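Local atomic coordinates of voltage-sensor containing phosphatase (PDB entry 3V0D), a protein that probably dephosphorylates membrane phosphoinositides under the control of a voltage-sensor domain, through a cytosolic catalytic region built of a PTEN-like phosphatase and a C2 domain. Residues L281-F292 with D312-Y323. The protein carries 1 engineered substitution. Numbering follows the deposited sequence.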
# COMPACT_ATOMS: atom_id res chain seq x y z
N LEU A 281 22.18 -8.92 0.84
CA LEU A 281 20.96 -8.42 0.23
C LEU A 281 20.16 -7.72 1.35
O LEU A 281 19.57 -8.39 2.19
CB LEU A 281 20.21 -9.56 -0.44
CG LEU A 281 18.96 -9.13 -1.22
CD1 LEU A 281 19.29 -8.10 -2.30
CD2 LEU A 281 18.29 -10.33 -1.84
N PRO A 282 20.13 -6.38 1.36
CA PRO A 282 19.45 -5.70 2.47
C PRO A 282 17.93 -5.99 2.50
O PRO A 282 17.30 -6.24 1.48
CB PRO A 282 19.69 -4.21 2.18
CG PRO A 282 20.97 -4.21 1.36
CD PRO A 282 20.83 -5.43 0.48
N ARG A 283 17.37 -5.92 3.70
CA ARG A 283 15.92 -5.87 3.85
C ARG A 283 15.43 -4.43 3.83
O ARG A 283 16.09 -3.53 4.33
CB ARG A 283 15.51 -6.53 5.16
CG ARG A 283 15.96 -7.97 5.29
CD ARG A 283 15.52 -8.56 6.62
NE ARG A 283 16.08 -9.90 6.77
CZ ARG A 283 15.84 -10.73 7.79
NH1 ARG A 283 15.04 -10.37 8.78
NH2 ARG A 283 16.42 -11.93 7.80
N GLY A 284 14.27 -4.22 3.21
CA GLY A 284 13.61 -2.92 3.21
C GLY A 284 12.44 -2.94 4.17
O GLY A 284 12.56 -3.43 5.29
N TYR A 285 11.29 -2.46 3.72
CA TYR A 285 10.07 -2.61 4.48
C TYR A 285 9.68 -4.08 4.51
O TYR A 285 10.13 -4.90 3.70
CB TYR A 285 8.94 -1.86 3.78
CG TYR A 285 9.10 -0.38 3.60
CD1 TYR A 285 9.66 0.41 4.60
CD2 TYR A 285 8.64 0.23 2.44
CE1 TYR A 285 9.75 1.82 4.44
CE2 TYR A 285 8.70 1.58 2.27
CZ TYR A 285 9.27 2.38 3.26
OH TYR A 285 9.32 3.74 3.09
N ASP A 286 8.81 -4.40 5.45
CA ASP A 286 8.20 -5.73 5.53
C ASP A 286 9.21 -6.83 5.86
O ASP A 286 8.96 -8.01 5.60
CB ASP A 286 7.38 -6.07 4.28
CG ASP A 286 6.14 -6.89 4.62
OD1 ASP A 286 5.20 -6.31 5.22
OD2 ASP A 286 6.11 -8.07 4.25
N ASN A 287 10.33 -6.44 6.46
CA ASN A 287 11.34 -7.39 6.90
C ASN A 287 11.79 -8.35 5.82
O ASN A 287 12.09 -9.51 6.10
CB ASN A 287 10.85 -8.14 8.14
CG ASN A 287 11.97 -8.81 8.89
OD1 ASN A 287 13.09 -8.30 8.94
ND2 ASN A 287 11.69 -9.97 9.45
N CYS A 288 11.90 -7.86 4.60
CA CYS A 288 12.41 -8.70 3.51
C CYS A 288 13.03 -7.86 2.42
O CYS A 288 12.77 -6.64 2.34
CB CYS A 288 11.32 -9.65 2.96
SG CYS A 288 9.98 -8.81 2.10
N PRO A 289 13.84 -8.47 1.55
CA PRO A 289 14.39 -7.71 0.42
C PRO A 289 13.35 -7.12 -0.51
O PRO A 289 13.48 -5.95 -0.84
CB PRO A 289 15.29 -8.73 -0.28
CG PRO A 289 15.76 -9.62 0.85
CD PRO A 289 14.53 -9.78 1.72
N PHE A 290 12.33 -7.87 -0.95
CA PHE A 290 11.35 -7.28 -1.86
C PHE A 290 10.04 -8.06 -1.79
O PHE A 290 10.04 -9.24 -1.46
CB PHE A 290 11.88 -7.16 -3.30
CG PHE A 290 12.38 -8.45 -3.93
CD1 PHE A 290 11.58 -9.21 -4.75
CD2 PHE A 290 13.72 -8.84 -3.76
CE1 PHE A 290 12.05 -10.38 -5.37
CE2 PHE A 290 14.19 -10.00 -4.34
CZ PHE A 290 13.37 -10.76 -5.16
N TYR A 291 8.95 -7.36 -2.06
CA TYR A 291 7.60 -7.95 -1.91
C TYR A 291 6.64 -7.17 -2.78
O TYR A 291 6.99 -6.08 -3.29
CB TYR A 291 7.15 -7.97 -0.44
CG TYR A 291 6.95 -6.60 0.21
CD1 TYR A 291 5.66 -6.11 0.46
CD2 TYR A 291 8.04 -5.77 0.55
CE1 TYR A 291 5.45 -4.89 1.04
CE2 TYR A 291 7.84 -4.54 1.12
CZ TYR A 291 6.54 -4.08 1.35
OH TYR A 291 6.40 -2.84 1.91
N PHE A 292 5.41 -7.67 -2.93
CA PHE A 292 4.39 -6.91 -3.64
C PHE A 292 3.02 -7.50 -3.35
O PHE A 292 2.90 -8.67 -2.98
CB PHE A 292 4.65 -6.85 -5.17
CG PHE A 292 4.77 -8.18 -5.82
CD1 PHE A 292 3.64 -8.88 -6.25
CD2 PHE A 292 6.04 -8.71 -6.06
CE1 PHE A 292 3.78 -10.10 -6.90
CE2 PHE A 292 6.18 -9.92 -6.73
CZ PHE A 292 5.07 -10.62 -7.13
N ASP A 312 7.83 -3.53 -4.22
CA ASP A 312 8.09 -2.85 -2.97
C ASP A 312 9.47 -3.19 -2.46
O ASP A 312 9.79 -4.34 -2.14
CB ASP A 312 7.03 -3.20 -1.92
CG ASP A 312 5.61 -2.86 -2.38
OD1 ASP A 312 4.68 -3.58 -2.00
OD2 ASP A 312 5.45 -1.84 -3.09
N ASN A 313 10.26 -2.11 -2.35
CA ASN A 313 11.64 -1.98 -1.84
C ASN A 313 12.59 -1.63 -3.00
O ASN A 313 13.30 -0.62 -2.92
CB ASN A 313 12.15 -3.13 -0.96
CG ASN A 313 11.39 -3.25 0.35
OD1 ASN A 313 10.78 -2.28 0.83
ND2 ASN A 313 11.47 -4.42 0.97
N PRO A 314 12.59 -2.40 -4.11
CA PRO A 314 13.36 -1.98 -5.29
C PRO A 314 12.82 -0.68 -5.89
O PRO A 314 13.53 -0.04 -6.67
CB PRO A 314 13.15 -3.14 -6.28
CG PRO A 314 12.86 -4.33 -5.41
CD PRO A 314 11.96 -3.72 -4.34
N HIS A 315 11.61 -0.26 -5.52
CA HIS A 315 11.05 1.01 -5.98
C HIS A 315 11.87 2.21 -5.50
O HIS A 315 11.78 3.28 -6.10
CB HIS A 315 9.57 1.14 -5.60
CG HIS A 315 9.33 1.48 -4.16
ND1 HIS A 315 9.53 0.59 -3.14
CD2 HIS A 315 8.88 2.63 -3.58
CE1 HIS A 315 9.24 1.17 -1.99
NE2 HIS A 315 8.83 2.41 -2.23
N LYS A 316 12.68 2.05 -4.45
CA LYS A 316 13.51 3.13 -3.92
C LYS A 316 14.86 3.16 -4.63
O LYS A 316 15.59 2.16 -4.65
CB LYS A 316 13.71 2.99 -2.41
CG LYS A 316 12.43 3.17 -1.60
CD LYS A 316 12.76 3.38 -0.12
CE LYS A 316 11.55 3.72 0.71
NZ LYS A 316 12.00 3.92 2.11
N LYS A 317 15.22 4.34 -5.15
CA LYS A 317 16.41 4.49 -5.96
C LYS A 317 17.70 4.14 -5.21
O LYS A 317 18.71 3.79 -5.83
CB LYS A 317 16.47 5.89 -6.57
CG LYS A 317 16.64 7.01 -5.59
CD LYS A 317 16.95 8.32 -6.32
CE LYS A 317 17.43 9.42 -5.37
NZ LYS A 317 17.86 10.66 -6.10
N LYS A 318 17.69 4.24 -3.88
CA LYS A 318 18.86 3.84 -3.10
C LYS A 318 19.28 2.39 -3.34
O LYS A 318 20.44 2.04 -3.10
CB LYS A 318 18.66 4.10 -1.60
CG LYS A 318 17.63 3.20 -0.95
CD LYS A 318 17.60 3.40 0.55
CE LYS A 318 16.71 2.37 1.22
NZ LYS A 318 16.67 2.58 2.69
N THR A 319 18.36 1.56 -3.81
CA THR A 319 18.64 0.15 -4.05
C THR A 319 19.07 -0.20 -5.46
O THR A 319 19.30 -1.36 -5.77
CB THR A 319 17.39 -0.73 -3.75
OG1 THR A 319 16.41 -0.55 -4.79
CG2 THR A 319 16.77 -0.40 -2.39
N TRP A 320 19.22 0.81 -6.32
CA TRP A 320 19.36 0.54 -7.75
C TRP A 320 20.74 0.02 -8.20
O TRP A 320 20.88 -0.35 -9.35
CB TRP A 320 18.91 1.75 -8.57
CG TRP A 320 17.39 1.98 -8.51
CD1 TRP A 320 16.44 1.25 -7.79
CD2 TRP A 320 16.66 3.03 -9.17
NE1 TRP A 320 15.19 1.77 -8.00
CE2 TRP A 320 15.29 2.87 -8.82
CE3 TRP A 320 17.03 4.11 -10.00
CZ2 TRP A 320 14.29 3.73 -9.30
CZ3 TRP A 320 16.04 4.94 -10.48
CH2 TRP A 320 14.69 4.76 -10.13
N LYS A 321 21.72 -0.03 -7.30
CA LYS A 321 22.94 -0.76 -7.63
C LYS A 321 22.75 -2.26 -7.56
O LYS A 321 23.48 -3.03 -8.20
CB LYS A 321 24.11 -0.36 -6.73
CG LYS A 321 24.58 1.07 -6.89
CD LYS A 321 25.99 1.29 -6.35
CE LYS A 321 26.09 1.06 -4.84
NZ LYS A 321 25.22 1.98 -4.03
N ILE A 322 21.78 -2.67 -6.75
CA ILE A 322 21.44 -4.08 -6.59
C ILE A 322 20.35 -4.48 -7.58
O ILE A 322 20.50 -5.46 -8.31
CB ILE A 322 21.03 -4.41 -5.13
CG1 ILE A 322 22.26 -4.27 -4.21
CG2 ILE A 322 20.46 -5.83 -5.04
CD1 ILE A 322 22.00 -4.65 -2.77
N TYR A 323 19.24 -3.72 -7.59
CA TYR A 323 18.16 -4.00 -8.52
C TYR A 323 18.37 -3.10 -9.72
O TYR A 323 18.10 -1.91 -9.65
CB TYR A 323 16.78 -3.75 -7.86
CG TYR A 323 16.61 -4.51 -6.57
CD1 TYR A 323 16.69 -3.84 -5.36
CD2 TYR A 323 16.42 -5.89 -6.56
CE1 TYR A 323 16.56 -4.54 -4.16
CE2 TYR A 323 16.29 -6.60 -5.37
CZ TYR A 323 16.38 -5.92 -4.18
OH TYR A 323 16.26 -6.63 -3.02
O HOH W 1 17.60 -5.30 -1.02
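Asp312 and Tyr291 form a single antiparallel, hydrogen-bonded bridge, with Asp312 N 2.8 Å from Tyr291 O. Asp312 CB lies over one face of the Tyr291 ring in a CH-pi contact, 3.5 Å from the centroid, while the opposite face meets CB of Asp286. The Asn313 amide reaches into the turn of 284-289: ND2 gives a nearly straight bond (178°) to an in-plane lone pair of Tyr285 O and a second to Pro289 O, approached from above its carbonyl plane, and OD1 accepts from Tyr285 N. Three bonds thus fix the flip of this buried amide. The backbone N of Asn313 donates to His315 ND1, in the imidazole plane. Pro314 CD packs on Phe290 CB, and the extended Lys316 chain carries NZ to Tyr285 OH (2.9 Å). Ile322 CD1 meets Pro282 CD end-on. With CG anti to its carbonyl carbon (chi1 -54°), Tyr323 is directed at 281-292, its OH against Leu281 CD1 and the edge of Phe290; a water links it to Pro282 O. The contact ties the loop between strands 303-307 and 328-335 to edge strand 290-295 of the C2 domain. Both sides face the phosphatase domain: Asp312 OD1 bonds Ser177 OG of helix 176-191, and Tyr291 OH bonds His95 O.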